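PDB 1TZ7: 4-alpha-glucanotransferase from Aquifex aeolicus, which belongs to the amylomaltase (disproportionating enzyme, D-enzyme) family, whose members are built around a parallel eight-stranded beta/alpha barrel with added helical subdomains. Local coordinates for residues A24-V30 against F58-L64; A160-E164 against K190-F195. One frame throughout, in Å; residues are numbered along the deposited sequence.

Contact 1 (A24-V30 against F58-L64); sequences AGILLHV and FSLWQVL
Ala-24 meets Phe-58 and Ser-59 where the two segments come together. Its carbonyl O takes a hydrogen bond from Ser-59 N (2.9 Å) and a weak one from Leu-60 N, so a single oxygen gathers two consecutive amides. A water adds a bridge here, accepting from Ala-24 N and bonded to Ser-59 OG. The Phe-58 ring, with CG beside its own backbone N (chi1 -75°), turns an edge to the carbonyl carbon of Ala-24 and to Gly-25 N. At Gly-25 the backbones draw close, and Leu-60 CB rests 3.6 Å from Gly-25 CA.

Ile-26 points to the face it shares with Trp-61, opposite Leu-60. Its CG1 sits over the Phe-58 ring in a CH-pi contact, 3.9 Å from the centroid, and CD1 continues across toward CE2. In the usual parallel ladder, Ile-26 N donates to Leu-60 O and its O accepts a nearly straight bond from Gln-62 N. These are adjacent strands of the eight-stranded parallel barrel, and helix 44-56 connects them as a beta-alpha-beta unit; Phe-49 of that helix packs on Ile-26 and meets Trp-61 edge-to-face.

Leu-27 turns to the face that carries Leu-60 and Gln-62, laying CD1 3.8 Å from Gln-62 CG, while the amide NE2 of Gln-62 is held by Tyr-400. Leu-28 N donates to Gln-62 O (2.9 Å), and Leu-28 O receives Trp-61 NE1 at 2.8 Å, in the carbonyl plane and on a lone pair; the indole reaches it with CG anti to the backbone N (chi1 176°). At His-29, ND1 accepts Leu-64 N (3.1 Å) from 24° out of the ring plane, and Leu-64 CD1 covers a face of the imidazole. Val-30 CG2 touches both Trp-61 CZ2 and Val-63 CG1, 4.2 Å from each.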
ATOM      1  N   ALA A  24      -8.969  16.327  -5.933  1.00 23.27           N
ATOM      2  CA  ALA A  24      -7.663  16.427  -5.300  1.00 26.98           C
ATOM      3  C   ALA A  24      -7.607  15.503  -4.087  1.00 32.75           C
ATOM      4  O   ALA A  24      -8.625  15.200  -3.486  1.00 27.27           O
ATOM      5  CB  ALA A  24      -7.392  17.856  -4.884  1.00 31.12           C
ATOM      6  N   GLY A  25      -6.412  15.062  -3.733  1.00 30.88           N
ATOM      7  CA  GLY A  25      -6.243  14.188  -2.591  1.00 29.96           C
ATOM      8  C   GLY A  25      -4.893  14.315  -1.947  1.00 34.29           C
ATOM      9  O   GLY A  25      -4.013  15.016  -2.450  1.00 27.03           O
ATOM     10  N   ILE A  26      -4.725  13.632  -0.821  1.00 26.21           N
ATOM     11  CA  ILE A  26      -3.460  13.591  -0.132  1.00 26.23           C
ATOM     12  C   ILE A  26      -2.975  12.151  -0.024  1.00 29.32           C
ATOM     13  O   ILE A  26      -3.756  11.247   0.258  1.00 28.17           O
ATOM     14  CB  ILE A  26      -3.594  14.226   1.279  1.00 27.96           C
ATOM     15  CG1 ILE A  26      -3.819  15.742   1.157  1.00 29.52           C
ATOM     16  CG2 ILE A  26      -2.340  13.937   2.121  1.00 28.24           C
ATOM     17  CD1 ILE A  26      -3.968  16.457   2.486  1.00 40.54           C
ATOM     18  N   LEU A  27      -1.680  11.947  -0.267  1.00 28.12           N
ATOM     19  CA  LEU A  27      -1.042  10.662  -0.027  1.00 23.35           C
ATOM     20  C   LEU A  27      -0.447  10.641   1.386  1.00 26.33           C
ATOM     21  O   LEU A  27       0.498  11.373   1.688  1.00 25.88           O
ATOM     22  CB  LEU A  27       0.045  10.400  -1.084  1.00 28.17           C
ATOM     23  CG  LEU A  27       1.013   9.225  -0.846  1.00 32.07           C
ATOM     24  CD1 LEU A  27       0.268   7.940  -0.600  1.00 43.08           C
ATOM     25  CD2 LEU A  27       1.959   9.080  -2.040  1.00 36.79           C
ATOM     26  N   LEU A  28      -1.021   9.809   2.242  1.00 27.30           N
ATOM     27  CA  LEU A  28      -0.599   9.713   3.636  1.00 27.12           C
ATOM     28  C   LEU A  28      -0.928   8.331   4.183  1.00 29.56           C
ATOM     29  O   LEU A  28      -2.091   7.955   4.273  1.00 28.20           O
ATOM     30  CB  LEU A  28      -1.305  10.781   4.481  1.00 26.68           C
ATOM     31  CG  LEU A  28      -0.978  10.761   5.981  1.00 29.37           C
ATOM     32  CD1 LEU A  28       0.436  11.276   6.225  1.00 27.78           C
ATOM     33  CD2 LEU A  28      -1.992  11.586   6.760  1.00 33.10           C
ATOM     34  N   HIS A  29       0.098   7.580   4.545  1.00 28.26           N
ATOM     35  CA  HIS A  29      -0.090   6.259   5.131  1.00 26.95           C
ATOM     36  C   HIS A  29      -0.557   6.372   6.570  1.00 27.57           C
ATOM     37  O   HIS A  29      -0.221   7.331   7.276  1.00 24.45           O
ATOM     38  CB  HIS A  29       1.209   5.478   5.075  1.00 29.02           C
ATOM     39  CG  HIS A  29       1.062   4.013   5.361  1.00 34.41           C
ATOM     40  ND1 HIS A  29       0.167   3.206   4.692  1.00 33.87           N
ATOM     41  CD2 HIS A  29       1.722   3.205   6.224  1.00 34.14           C
ATOM     42  CE1 HIS A  29       0.278   1.967   5.141  1.00 38.67           C
ATOM     43  NE2 HIS A  29       1.212   1.941   6.071  1.00 34.96           N
ATOM     44  N   VAL A  30      -1.330   5.388   7.002  1.00 24.34           N
ATOM     45  CA  VAL A  30      -1.905   5.388   8.340  1.00 23.71           C
ATOM     46  C   VAL A  30      -0.821   5.553   9.419  1.00 27.70           C
ATOM     47  O   VAL A  30      -1.040   6.225  10.415  1.00 23.92           O
ATOM     48  CB  VAL A  30      -2.716   4.083   8.600  1.00 24.69           C
ATOM     49  CG1 VAL A  30      -3.231   4.044  10.025  1.00 24.13           C
ATOM     50  CG2 VAL A  30      -3.891   3.968   7.601  1.00 32.06           C
ATOM     51  N   PHE A  58     -10.763  18.416  -0.244  1.00 29.44           N
ATOM     52  CA  PHE A  58     -10.175  17.208  -0.827  1.00 26.15           C
ATOM     53  C   PHE A  58     -11.229  16.123  -0.960  1.00 28.46           C
ATOM     54  O   PHE A  58     -12.161  16.052  -0.155  1.00 30.06           O
ATOM     55  CB  PHE A  58      -9.033  16.683   0.050  1.00 30.75           C
ATOM     56  CG  PHE A  58      -7.762  17.482  -0.049  1.00 23.05           C
ATOM     57  CD1 PHE A  58      -6.961  17.401  -1.181  1.00 29.65           C
ATOM     58  CD2 PHE A  58      -7.355  18.294   0.999  1.00 26.33           C
ATOM     59  CE1 PHE A  58      -5.779  18.128  -1.272  1.00 27.56           C
ATOM     60  CE2 PHE A  58      -6.172  19.025   0.913  1.00 31.86           C
ATOM     61  CZ  PHE A  58      -5.386  18.938  -0.227  1.00 24.95           C
ATOM     62  N   SER A  59     -11.075  15.268  -1.977  1.00 29.34           N
ATOM     63  CA  SER A  59     -12.007  14.155  -2.210  1.00 26.85           C
ATOM     64  C   SER A  59     -11.311  12.788  -2.183  1.00 28.55           C
ATOM     65  O   SER A  59     -11.969  11.755  -2.285  1.00 27.22           O
ATOM     66  CB  SER A  59     -12.696  14.318  -3.555  1.00 26.85           C
ATOM     67  OG  SER A  59     -13.398  15.533  -3.633  1.00 28.40           O
ATOM     68  N   LEU A  60      -9.986  12.782  -2.059  1.00 25.87           N
ATOM     69  CA  LEU A  60      -9.218  11.535  -2.171  1.00 27.08           C
ATOM     70  C   LEU A  60      -8.215  11.391  -1.040  1.00 28.36           C
ATOM     71  O   LEU A  60      -7.588  12.358  -0.629  1.00 29.45           O
ATOM     72  CB  LEU A  60      -8.479  11.470  -3.516  1.00 28.71           C
ATOM     73  CG  LEU A  60      -9.341  11.504  -4.774  1.00 33.99           C
ATOM     74  CD1 LEU A  60      -8.477  11.779  -5.988  1.00 35.68           C
ATOM     75  CD2 LEU A  60     -10.100  10.203  -4.937  1.00 38.23           C
ATOM     76  N   TRP A  61      -8.074  10.166  -0.550  1.00 29.30           N
ATOM     77  CA  TRP A  61      -7.044   9.820   0.405  1.00 28.76           C
ATOM     78  C   TRP A  61      -6.337   8.553  -0.066  1.00 28.04           C
ATOM     79  O   TRP A  61      -6.966   7.508  -0.220  1.00 29.16           O
ATOM     80  CB  TRP A  61      -7.671   9.582   1.783  1.00 28.01           C
ATOM     81  CG  TRP A  61      -6.700   9.120   2.825  1.00 25.36           C
ATOM     82  CD1 TRP A  61      -5.353   9.374   2.870  1.00 31.55           C
ATOM     83  CD2 TRP A  61      -6.994   8.327   3.977  1.00 29.39           C
ATOM     84  NE1 TRP A  61      -4.795   8.787   3.981  1.00 27.69           N
ATOM     85  CE2 TRP A  61      -5.781   8.135   4.681  1.00 28.25           C
ATOM     86  CE3 TRP A  61      -8.167   7.752   4.497  1.00 29.84           C
ATOM     87  CZ2 TRP A  61      -5.707   7.396   5.867  1.00 30.34           C
ATOM     88  CZ3 TRP A  61      -8.088   7.019   5.675  1.00 36.44           C
ATOM     89  CH2 TRP A  61      -6.867   6.849   6.344  1.00 38.46           C
ATOM     90  N   GLN A  62      -5.031   8.644  -0.299  1.00 26.49           N
ATOM     91  CA  GLN A  62      -4.255   7.472  -0.700  1.00 27.35           C
ATOM     92  C   GLN A  62      -3.412   6.947   0.444  1.00 30.08           C
ATOM     93  O   GLN A  62      -2.654   7.687   1.067  1.00 29.36           O
ATOM     94  CB  GLN A  62      -3.367   7.772  -1.912  1.00 32.52           C
ATOM     95  CG  GLN A  62      -2.698   6.503  -2.492  1.00 30.88           C
ATOM     96  CD  GLN A  62      -2.036   6.724  -3.848  1.00 38.75           C
ATOM     97  OE1 GLN A  62      -0.985   6.152  -4.125  1.00 38.50           O
ATOM     98  NE2 GLN A  62      -2.650   7.532  -4.684  1.00 23.88           N
ATOM     99  N   VAL A  63      -3.556   5.656   0.715  1.00 25.25           N
ATOM    100  CA  VAL A  63      -2.758   4.979   1.710  1.00 27.51           C
ATOM    101  C   VAL A  63      -1.864   3.950   1.032  1.00 29.50           C
ATOM    102  O   VAL A  63      -2.048   3.632  -0.141  1.00 31.38           O
ATOM    103  CB  VAL A  63      -3.656   4.261   2.762  1.00 31.33           C
ATOM    104  CG1 VAL A  63      -4.379   5.277   3.634  1.00 33.15           C
ATOM    105  CG2 VAL A  63      -4.665   3.321   2.074  1.00 31.60           C
ATOM    106  N   LEU A  64      -0.894   3.434   1.777  1.00 28.54           N
ATOM    107  CA  LEU A  64      -0.112   2.284   1.327  1.00 30.82           C
ATOM    108  C   LEU A  64      -0.836   0.997   1.765  1.00 28.48           C
ATOM    109  O   LEU A  64      -1.857   1.067   2.455  1.00 26.73           O
ATOM    110  CB  LEU A  64       1.310   2.344   1.907  1.00 32.88           C
ATOM    111  CG  LEU A  64       1.984   3.731   1.868  1.00 39.63           C
ATOM    112  CD1 LEU A  64       3.308   3.707   2.593  1.00 34.64           C
ATOM    113  CD2 LEU A  64       2.167   4.202   0.428  1.00 35.20           C
TER
HETATM  114  O   HOH W   1     -11.419  17.100  -4.393  1.00 40.69           O

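Contact 2 (A160-E164 against K190-F195); sequences AIKEE and KLKGRF
Two bends in the Arg-194 side chain, at chi2 (-82°) and chi3 (87°), fold it so that CD and NH1 both lie against the carboxylate of Glu-163, whose own chain runs extended beyond CG. Lys-190 and Glu-164 divide the work differently: the lysine is stretched out, while the glutamate bends at chi2, and the two side chains cross at about a right angle where their ends join. Lys-190 NZ stands 2.7 Å from Glu-164 OE1, a salt bridge that uses the anti lone pair, on the side away from the other oxygen.

The Glu-163 pair is looser. NH1 of Arg-194 is 3.3 Å from both OE1 and OE2, two weak bonds forming a salt bridge, with the carboxylate at the guanidinium edge and the two planes 30° apart. OE1 also lies 3.2 Å from Arg-194 CD. This arginine has a second acidic partner, Glu-129, through NH2, and a cation-pi contact with Phe-197.

All this takes place in the helical region that the chain inserts between barrel strands 60-62 and 222-227. Near its C-terminal end, helix 149-165 packs against the junction where helix 181-190 gives way to helix 192-218. Leu-191 marks that break: it leaves helical geometry after the first helix and occupies the N-cap position of the second, while its carbonyl O accepts Phe-195 N in the new helix's first turn.

The Leu-191 side chain fills the buried middle between the ion pairs. Its CD1 sits 3.5 Å from Ala-160 O and 4.1 Å from Ile-161 CG1, while CD2 runs under the Glu-164 carboxylate, 3.7 Å from OE1. Beside it, Ala-160 CB faces Arg-194 CB at 4.1 Å, bringing the first turn of helix 192-218 close to helix 149-165.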
ATOM      1  N   ALA A 160      -1.189 -19.338  13.818  1.00 33.28           N
ATOM      2  CA  ALA A 160      -1.201 -20.171  15.030  1.00 28.12           C
ATOM      3  C   ALA A 160      -0.136 -21.267  14.961  1.00 28.01           C
ATOM      4  O   ALA A 160       0.479 -21.611  15.972  1.00 28.67           O
ATOM      5  CB  ALA A 160      -2.570 -20.783  15.233  1.00 35.56           C
ATOM      6  N   ILE A 161       0.074 -21.809  13.762  1.00 28.36           N
ATOM      7  CA  ILE A 161       1.091 -22.840  13.545  1.00 36.38           C
ATOM      8  C   ILE A 161       2.490 -22.221  13.542  1.00 35.74           C
ATOM      9  O   ILE A 161       3.438 -22.809  14.057  1.00 23.31           O
ATOM     10  CB  ILE A 161       0.833 -23.587  12.203  1.00 34.88           C
ATOM     11  CG1 ILE A 161      -0.526 -24.291  12.237  1.00 37.96           C
ATOM     12  CG2 ILE A 161       1.940 -24.608  11.935  1.00 32.60           C
ATOM     13  CD1 ILE A 161      -1.056 -24.657  10.870  1.00 31.74           C
ATOM     14  N   LYS A 162       2.604 -21.028  12.956  1.00 36.15           N
ATOM     15  CA  LYS A 162       3.867 -20.280  12.955  1.00 42.25           C
ATOM     16  C   LYS A 162       4.307 -19.963  14.387  1.00 43.59           C
ATOM     17  O   LYS A 162       5.494 -20.007  14.708  1.00 35.32           O
ATOM     18  CB  LYS A 162       3.712 -18.977  12.156  1.00 39.90           C
ATOM     19  CG  LYS A 162       5.025 -18.271  11.860  1.00 43.28           C
ATOM     20  CD  LYS A 162       4.888 -17.291  10.695  1.00 57.07           C
ATOM     21  CE  LYS A 162       4.440 -15.916  11.163  1.00 58.28           C
ATOM     22  NZ  LYS A 162       5.116 -14.828  10.408  1.00 60.43           N
ATOM     23  N   GLU A 163       3.336 -19.645  15.237  1.00 42.52           N
ATOM     24  CA  GLU A 163       3.593 -19.377  16.650  1.00 49.81           C
ATOM     25  C   GLU A 163       4.154 -20.614  17.344  1.00 47.45           C
ATOM     26  O   GLU A 163       5.169 -20.544  18.028  1.00 44.79           O
ATOM     27  CB  GLU A 163       2.298 -18.951  17.346  1.00 49.12           C
ATOM     28  CG  GLU A 163       2.311 -17.532  17.876  1.00 48.74           C
ATOM     29  CD  GLU A 163       0.932 -17.061  18.293  1.00 49.31           C
ATOM     30  OE1 GLU A 163       0.023 -17.910  18.408  1.00 41.90           O
ATOM     31  OE2 GLU A 163       0.755 -15.846  18.506  1.00 47.83           O
ATOM     32  N   GLU A 164       3.476 -21.743  17.161  1.00 49.93           N
ATOM     33  CA  GLU A 164       3.789 -22.960  17.898  1.00 52.02           C
ATOM     34  C   GLU A 164       5.164 -23.486  17.510  1.00 53.43           C
ATOM     35  O   GLU A 164       6.051 -23.609  18.352  1.00 55.99           O
ATOM     36  CB  GLU A 164       2.719 -24.031  17.630  1.00 51.96           C
ATOM     37  CG  GLU A 164       2.940 -25.346  18.371  1.00 53.91           C
ATOM     38  CD  GLU A 164       2.299 -25.359  19.745  1.00 57.35           C
ATOM     39  OE1 GLU A 164       1.749 -26.411  20.135  1.00 65.25           O
ATOM     40  OE2 GLU A 164       2.345 -24.322  20.437  1.00 60.26           O
ATOM     41  N   LYS A 190      -6.298 -28.445  18.027  1.00 36.29           N
ATOM     42  CA  LYS A 190      -5.233 -28.322  19.026  1.00 41.23           C
ATOM     43  C   LYS A 190      -4.989 -26.853  19.383  1.00 39.01           C
ATOM     44  O   LYS A 190      -4.993 -26.480  20.555  1.00 34.04           O
ATOM     45  CB  LYS A 190      -3.939 -28.951  18.491  1.00 44.30           C
ATOM     46  CG  LYS A 190      -2.801 -29.015  19.506  1.00 49.04           C
ATOM     47  CD  LYS A 190      -1.452 -29.211  18.814  1.00 51.67           C
ATOM     48  CE  LYS A 190      -0.307 -29.245  19.816  1.00 61.25           C
ATOM     49  NZ  LYS A 190       0.994 -28.872  19.191  1.00 60.83           N
ATOM     50  N   LEU A 191      -4.780 -26.028  18.362  1.00 42.41           N
ATOM     51  CA  LEU A 191      -4.465 -24.616  18.564  1.00 39.31           C
ATOM     52  C   LEU A 191      -5.720 -23.752  18.414  1.00 33.82           C
ATOM     53  O   LEU A 191      -5.659 -22.649  17.882  1.00 28.01           O
ATOM     54  CB  LEU A 191      -3.398 -24.162  17.563  1.00 40.29           C
ATOM     55  CG  LEU A 191      -2.147 -25.038  17.464  1.00 40.39           C
ATOM     56  CD1 LEU A 191      -1.309 -24.629  16.268  1.00 42.65           C
ATOM     57  CD2 LEU A 191      -1.333 -24.959  18.741  1.00 42.06           C
ATOM     58  N   LYS A 192      -6.852 -24.263  18.897  1.00 21.15           N
ATOM     59  CA  LYS A 192      -8.149 -23.615  18.689  1.00 27.64           C
ATOM     60  C   LYS A 192      -8.188 -22.236  19.337  1.00 22.56           C
ATOM     61  O   LYS A 192      -8.677 -21.278  18.745  1.00 27.76           O
ATOM     62  CB  LYS A 192      -9.276 -24.488  19.258  1.00 35.72           C
ATOM     63  CG  LYS A 192     -10.681 -24.016  18.889  1.00 42.28           C
ATOM     64  CD  LYS A 192     -11.752 -24.973  19.419  1.00 69.95           C
ATOM     65  CE  LYS A 192     -11.906 -24.867  20.940  1.00 72.56           C
ATOM     66  NZ  LYS A 192     -11.260 -26.010  21.655  1.00 28.96           N
ATOM     67  N   GLY A 193      -7.674 -22.146  20.558  1.00 26.09           N
ATOM     68  CA  GLY A 193      -7.634 -20.887  21.280  1.00 30.12           C
ATOM     69  C   GLY A 193      -6.757 -19.858  20.593  1.00 30.49           C
ATOM     70  O   GLY A 193      -7.091 -18.677  20.547  1.00 30.99           O
ATOM     71  N   ARG A 194      -5.629 -20.313  20.058  1.00 28.87           N
ATOM     72  CA  ARG A 194      -4.695 -19.434  19.358  1.00 32.07           C
ATOM     73  C   ARG A 194      -5.262 -19.008  18.002  1.00 30.46           C
ATOM     74  O   ARG A 194      -5.061 -17.874  17.559  1.00 25.25           O
ATOM     75  CB  ARG A 194      -3.351 -20.140  19.159  1.00 33.50           C
ATOM     76  CG  ARG A 194      -2.554 -20.320  20.437  1.00 34.29           C
ATOM     77  CD  ARG A 194      -1.756 -19.098  20.839  1.00 43.77           C
ATOM     78  NE  ARG A 194      -2.544 -18.168  21.649  1.00 45.15           N
ATOM     79  CZ  ARG A 194      -2.425 -16.839  21.604  1.00 34.33           C
ATOM     80  NH1 ARG A 194      -1.548 -16.265  20.783  1.00 22.08           N
ATOM     81  NH2 ARG A 194      -3.188 -16.082  22.383  1.00 44.49           N
ATOM     82  N   PHE A 195      -5.967 -19.926  17.349  1.00 25.16           N
ATOM     83  CA  PHE A 195      -6.633 -19.636  16.086  1.00 28.84           C
ATOM     84  C   PHE A 195      -7.576 -18.453  16.256  1.00 30.95           C
ATOM     85  O   PHE A 195      -7.556 -17.515  15.464  1.00 21.66           O
ATOM     86  CB  PHE A 195      -7.407 -20.876  15.598  1.00 30.34           C
ATOM     87  CG  PHE A 195      -8.396 -20.590  14.492  1.00 27.17           C
ATOM     88  CD1 PHE A 195      -7.980 -20.525  13.167  1.00 26.76           C
ATOM     89  CD2 PHE A 195      -9.743 -20.401  14.778  1.00 32.50           C
ATOM     90  CE1 PHE A 195      -8.889 -20.271  12.153  1.00 32.20           C
ATOM     91  CE2 PHE A 195     -10.655 -20.146  13.763  1.00 39.10           C
ATOM     92  CZ  PHE A 195     -10.227 -20.080  12.454  1.00 29.59           C
TER

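How the contacts relate
Contact 1 is core and contact 2 lies near the surface: their centres are 36 Å apart, their nearest atoms about 18 Å, and they share no helix or strand. Contact 1 joins neighbouring strands of the barrel wall, where every touching residue is buried, most of the hydrogen bonds run between backbones, and aromatic and aliphatic side chains pack beside them. Contact 2 joins helices in the region inserted after the second barrel strand, and no backbone bond crosses it; there a small apolar centre is bordered by charged pairs that reach toward solvent. Along the chain they follow in series, the strand pairing being complete before the helical one opens.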